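PDB 5AEE: alpha-glucosidase YIHQ from Escherichia coli, which hydrolyses sulfoquinovosyl diacylglycerides and simple sulfoquinovosides such as sulfoquinovosyl glycerol, releasing sulfoquinovose for sulfoglycolysis. Local coordinates for residues 16-21 / 32-37; 39-44 / 115-120. The protein carries 1 engineered substitution. All coordinates share one frame; numbering follows the deposited sequence.

Interaction 1. Residues 16-21 / 32-37; sequences NNDSFT and HSKDNP. With CA (calcium ion), chain D.
Phe-20 and His-32 pair through backbone and side chain alike. In the backbone they form an antiparallel hydrogen-bonded pair: Phe-20 N gives to His-32 O at 2.9 Å and His-32 N to Phe-20 O at 2.8 Å. The same His-32 O takes a weak bond from Ser-19 OG, a small polar group suited to this partly exposed position.

Aromatic packing covers the buried side. Phe-20 CG sits between backbone N and carbonyl carbon (chi1 73°), which turns one face of its ring to the histidine, and His-32 CB lies over that face, 3.7 Å from the ring centroid. The two rings are near parallel but slid apart, with little overlap. Phe-83 meets the imidazole edge-to-face, and Phe-13 adds to the cluster round Phe-20.

Charge joins the turns beyond the strands. Lys-34 NZ reaches the anti lone pair of Asp-18 OD2 at 3.0 Å, its methylenes lying against Asp-18 CB, while Asp-18 OD1 accepts from Ala-70 N. With an alanine here in place of Asp-18, the lysine ammonium would probably lose this carboxylate and Ala-70 N its acceptor.

At the outer end, Asn-16 OD1 binds the calcium ion at 2.3 Å, beside a water and Gln-15 O. Ser-33 OG accepts from Asn-36 N, an ST motif that shapes the loop leaving a small three-stranded antiparallel meander.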
# COMPACT_ATOMS: atom_id res chain seq x y z
N ASN A 16 3.62 37.66 19.05
CA ASN A 16 4.25 38.53 20.01
C ASN A 16 5.74 38.22 19.90
O ASN A 16 6.13 37.46 19.05
CB ASN A 16 3.73 38.25 21.42
CG ASN A 16 2.27 38.72 21.62
OD1 ASN A 16 1.80 39.67 20.99
ND2 ASN A 16 1.57 38.07 22.51
N ASN A 17 6.55 38.82 20.76
CA ASN A 17 8.00 38.85 20.63
C ASN A 17 8.66 37.51 20.22
O ASN A 17 9.22 37.43 19.11
CB ASN A 17 8.63 39.42 21.91
CG ASN A 17 10.10 39.12 22.01
OD1 ASN A 17 10.88 39.40 21.10
ND2 ASN A 17 10.49 38.50 23.11
N ASP A 18 8.63 36.50 21.07
CA ASP A 18 9.16 35.18 20.66
C ASP A 18 7.97 34.19 20.72
O ASP A 18 8.11 33.08 21.23
CB ASP A 18 10.34 34.69 21.56
CG ASP A 18 11.70 35.41 21.28
OD1 ASP A 18 12.13 35.55 20.12
OD2 ASP A 18 12.39 35.79 22.27
N SER A 19 6.81 34.60 20.21
CA SER A 19 5.56 33.82 20.34
C SER A 19 4.61 34.01 19.15
O SER A 19 4.41 35.14 18.67
CB SER A 19 4.90 34.17 21.66
OG SER A 19 3.59 33.70 21.69
N PHE A 20 4.04 32.93 18.63
CA PHE A 20 3.13 33.09 17.48
C PHE A 20 2.15 31.95 17.33
O PHE A 20 2.39 30.87 17.84
CB PHE A 20 3.90 33.31 16.16
CG PHE A 20 4.58 32.06 15.63
CD1 PHE A 20 3.88 31.13 14.87
CD2 PHE A 20 5.92 31.85 15.87
CE1 PHE A 20 4.50 29.97 14.40
CE2 PHE A 20 6.55 30.70 15.39
CZ PHE A 20 5.84 29.76 14.66
N THR A 21 1.07 32.20 16.57
CA THR A 21 0.18 31.13 16.13
C THR A 21 -0.09 31.24 14.65
O THR A 21 -0.04 32.32 14.06
CB THR A 21 -1.16 31.20 16.85
OG1 THR A 21 -1.81 32.43 16.50
CG2 THR A 21 -0.96 31.07 18.38
N HIS A 32 3.71 28.65 18.89
CA HIS A 32 5.03 28.69 19.36
C HIS A 32 5.15 29.71 20.49
O HIS A 32 4.57 30.75 20.44
CB HIS A 32 5.92 29.02 18.22
CG HIS A 32 7.31 29.29 18.65
ND1 HIS A 32 8.21 28.28 18.88
CD2 HIS A 32 7.92 30.44 19.01
CE1 HIS A 32 9.35 28.81 19.31
NE2 HIS A 32 9.19 30.12 19.39
N SER A 33 5.90 29.38 21.52
CA SER A 33 6.34 30.40 22.48
C SER A 33 7.61 29.86 23.10
O SER A 33 7.93 28.66 22.92
CB SER A 33 5.27 30.60 23.53
OG SER A 33 5.17 29.44 24.36
N LYS A 34 8.33 30.71 23.83
CA LYS A 34 9.54 30.29 24.52
C LYS A 34 9.25 29.10 25.43
O LYS A 34 10.09 28.22 25.56
CB LYS A 34 10.14 31.42 25.38
CG LYS A 34 10.47 32.72 24.64
CD LYS A 34 11.58 33.50 25.35
CE LYS A 34 11.32 35.00 25.31
NZ LYS A 34 12.58 35.79 25.29
N ASP A 35 8.06 29.08 26.06
CA ASP A 35 7.70 28.02 26.99
C ASP A 35 7.33 26.74 26.28
O ASP A 35 7.63 25.65 26.75
CB ASP A 35 6.49 28.43 27.84
CG ASP A 35 6.81 29.52 28.87
OD1 ASP A 35 8.00 29.88 29.03
OD2 ASP A 35 5.85 30.00 29.53
N ASN A 36 6.64 26.88 25.14
CA ASN A 36 6.10 25.77 24.40
C ASN A 36 6.44 25.89 22.95
O ASN A 36 5.64 26.36 22.17
CB ASN A 36 4.61 25.68 24.67
CG ASN A 36 4.35 25.27 26.10
OD1 ASN A 36 4.85 24.23 26.54
ND2 ASN A 36 3.70 26.13 26.87
N PRO A 37 7.67 25.48 22.61
CA PRO A 37 8.18 25.71 21.27
C PRO A 37 7.52 24.71 20.35
O PRO A 37 7.02 23.75 20.82
CB PRO A 37 9.71 25.51 21.40
CG PRO A 37 9.93 24.82 22.69
CD PRO A 37 8.72 25.02 23.55
CA CA D . 1.37 41.10 19.24
O HOH W 1 -0.73 40.11 19.53

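Interaction 2. Residues 39-44 / 115-120; sequences LWIGSG and NRIWLR
Trp-40 lays the far rim of its indole against the Arg-120 guanidinium: CH2 stands over the centre of that group, 3.4 Å from Arg-120 CZ, planes 44° apart. This is oblique van der Waals packing, and Glu-214 pairs with Arg-120 NE. The two residues belong to adjacent antiparallel strands, 39-51 and 116-122, of the galactose mutarotase-like N-terminal beta domain of family 31, ending in a classic beta bulge where Asn-115 and Arg-116 both face Gly-42.

Trp-40 and Trp-118 form a hydrogen-bonded pair, Trp-118 N giving to Trp-40 O at 3.0 Å, almost straight (177°). Their indoles share a sheet face without stacking: Trp-118 CE3 touches Trp-40 CB at 3.7 Å, and the lack of a side chain at Gly-42 lets the ring edge lie close to the backbone.

Leu-39, Ile-41, Ile-117 and Leu-119 fill the other face; Leu-39 CD1 meets Ile-117 CG2 at 3.9 Å, its CG standing opposite the backbone N (chi1 -174°).

Arg-116 bends at chi2, and Gly-44 N lies over one guanidinium face; NH1 donates to Asn-115 O at 2.9 Å and NH2 forms a salt bridge with Asp-59. A side chain at Gly-44 would clash with NH2. The Asn-115 amide grips both polar atoms of Gly-44: OD1 takes its N-H through an in-plane lone pair at 3.0 Å, and ND2 gives to its O at 3.2 Å.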
# COMPACT_ATOMS: atom_id res chain seq x y z
N LEU A 39 9.36 23.83 17.46
CA LEU A 39 10.54 23.39 16.74
C LEU A 39 11.76 23.12 17.60
O LEU A 39 12.17 23.92 18.47
CB LEU A 39 10.93 24.43 15.73
CG LEU A 39 12.08 23.99 14.82
CD1 LEU A 39 11.67 22.76 13.97
CD2 LEU A 39 12.47 25.16 13.92
N TRP A 40 12.31 21.94 17.36
CA TRP A 40 13.54 21.44 17.87
C TRP A 40 14.38 21.03 16.70
O TRP A 40 13.89 20.47 15.70
CB TRP A 40 13.33 20.17 18.73
CG TRP A 40 12.72 20.33 20.05
CD1 TRP A 40 13.36 20.25 21.27
CD2 TRP A 40 11.33 20.54 20.34
NE1 TRP A 40 12.45 20.46 22.27
CE2 TRP A 40 11.21 20.62 21.73
CE3 TRP A 40 10.19 20.71 19.54
CZ2 TRP A 40 9.98 20.84 22.35
CZ3 TRP A 40 9.03 20.93 20.13
CH2 TRP A 40 8.91 20.99 21.53
N ILE A 41 15.67 21.27 16.82
CA ILE A 41 16.60 20.67 15.87
C ILE A 41 17.75 20.04 16.63
O ILE A 41 18.00 20.30 17.83
CB ILE A 41 17.11 21.70 14.83
CG1 ILE A 41 18.03 22.75 15.48
CG2 ILE A 41 15.93 22.36 14.10
CD1 ILE A 41 18.88 23.50 14.49
N GLY A 42 18.56 19.32 15.89
CA GLY A 42 19.70 18.66 16.49
C GLY A 42 20.35 17.76 15.53
O GLY A 42 20.38 18.05 14.31
N SER A 43 20.89 16.66 16.05
CA SER A 43 21.66 15.76 15.23
C SER A 43 21.74 14.38 15.83
O SER A 43 21.70 14.19 17.05
CB SER A 43 23.05 16.29 14.98
OG SER A 43 23.77 16.21 16.17
N GLY A 44 21.86 13.42 14.94
CA GLY A 44 21.92 12.02 15.30
C GLY A 44 22.84 11.31 14.34
O GLY A 44 23.12 11.81 13.26
N ASN A 115 21.03 17.51 11.42
CA ASN A 115 20.34 16.59 10.54
C ASN A 115 19.14 15.94 11.24
O ASN A 115 18.68 14.88 10.80
CB ASN A 115 21.33 15.54 10.04
CG ASN A 115 21.76 14.55 11.10
OD1 ASN A 115 21.78 14.83 12.33
ND2 ASN A 115 22.17 13.39 10.63
N ARG A 116 18.67 16.55 12.34
CA ARG A 116 17.38 16.18 12.93
C ARG A 116 16.48 17.38 13.05
O ARG A 116 16.92 18.54 13.43
CB ARG A 116 17.54 15.58 14.33
CG ARG A 116 18.38 14.36 14.36
CD ARG A 116 17.65 13.13 13.85
NE ARG A 116 18.53 11.98 13.84
CZ ARG A 116 19.32 11.58 12.82
NH1 ARG A 116 19.34 12.17 11.62
NH2 ARG A 116 20.06 10.51 12.97
N ILE A 117 15.21 17.12 12.79
CA ILE A 117 14.13 18.08 13.01
C ILE A 117 12.99 17.38 13.75
O ILE A 117 12.63 16.25 13.45
CB ILE A 117 13.61 18.69 11.65
CG1 ILE A 117 14.68 19.54 10.91
CG2 ILE A 117 12.32 19.53 11.86
CD1 ILE A 117 14.33 19.72 9.42
N TRP A 118 12.43 18.07 14.74
CA TRP A 118 11.14 17.67 15.36
C TRP A 118 10.24 18.90 15.26
O TRP A 118 10.57 19.99 15.77
CB TRP A 118 11.31 17.31 16.84
CG TRP A 118 12.25 16.18 17.12
CD1 TRP A 118 11.88 14.90 17.45
CD2 TRP A 118 13.68 16.20 17.19
NE1 TRP A 118 12.97 14.15 17.68
CE2 TRP A 118 14.10 14.90 17.52
CE3 TRP A 118 14.65 17.19 16.97
CZ2 TRP A 118 15.44 14.54 17.65
CZ3 TRP A 118 15.99 16.85 17.11
CH2 TRP A 118 16.37 15.53 17.45
N LEU A 119 9.10 18.74 14.62
CA LEU A 119 8.14 19.82 14.47
C LEU A 119 6.85 19.38 15.05
O LEU A 119 6.34 18.29 14.72
CB LEU A 119 7.91 20.10 12.98
CG LEU A 119 6.95 21.24 12.63
CD1 LEU A 119 7.53 22.56 13.04
CD2 LEU A 119 6.78 21.27 11.11
N ARG A 120 6.30 20.22 15.92
CA ARG A 120 4.98 20.00 16.48
C ARG A 120 3.89 20.76 15.81
O ARG A 120 3.99 21.97 15.59
CB ARG A 120 5.00 20.36 17.97
CG ARG A 120 5.77 19.32 18.74
CD ARG A 120 5.56 19.52 20.24
NE ARG A 120 6.37 18.60 20.95
CZ ARG A 120 6.57 18.64 22.25
NH1 ARG A 120 6.00 19.58 23.00
NH2 ARG A 120 7.33 17.75 22.78

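How the interactions relate
Interactions 1 and 2 follow one another along the chain: segment 32-37 of interaction 1 leads, after Cys-38, into strand 39-51 of interaction 2, and their centres lie about 17 Å apart. Interaction 1 is the more peripheral, pairing the start of strand 19-24 with the end of strand 27-32 and the loop that follows; it combines a buried aromatic patch with a salt bridge between a buried aspartate and an exposed lysine, and has a calcium ion beside it. Interaction 2 is largely buried and pairs two strands distant in sequence, using backbone pairing interrupted by a bulge, an aliphatic face and arginines matched to acids. Both also lean on strand 54-75, through Ala-70 and Leu-67 respectively.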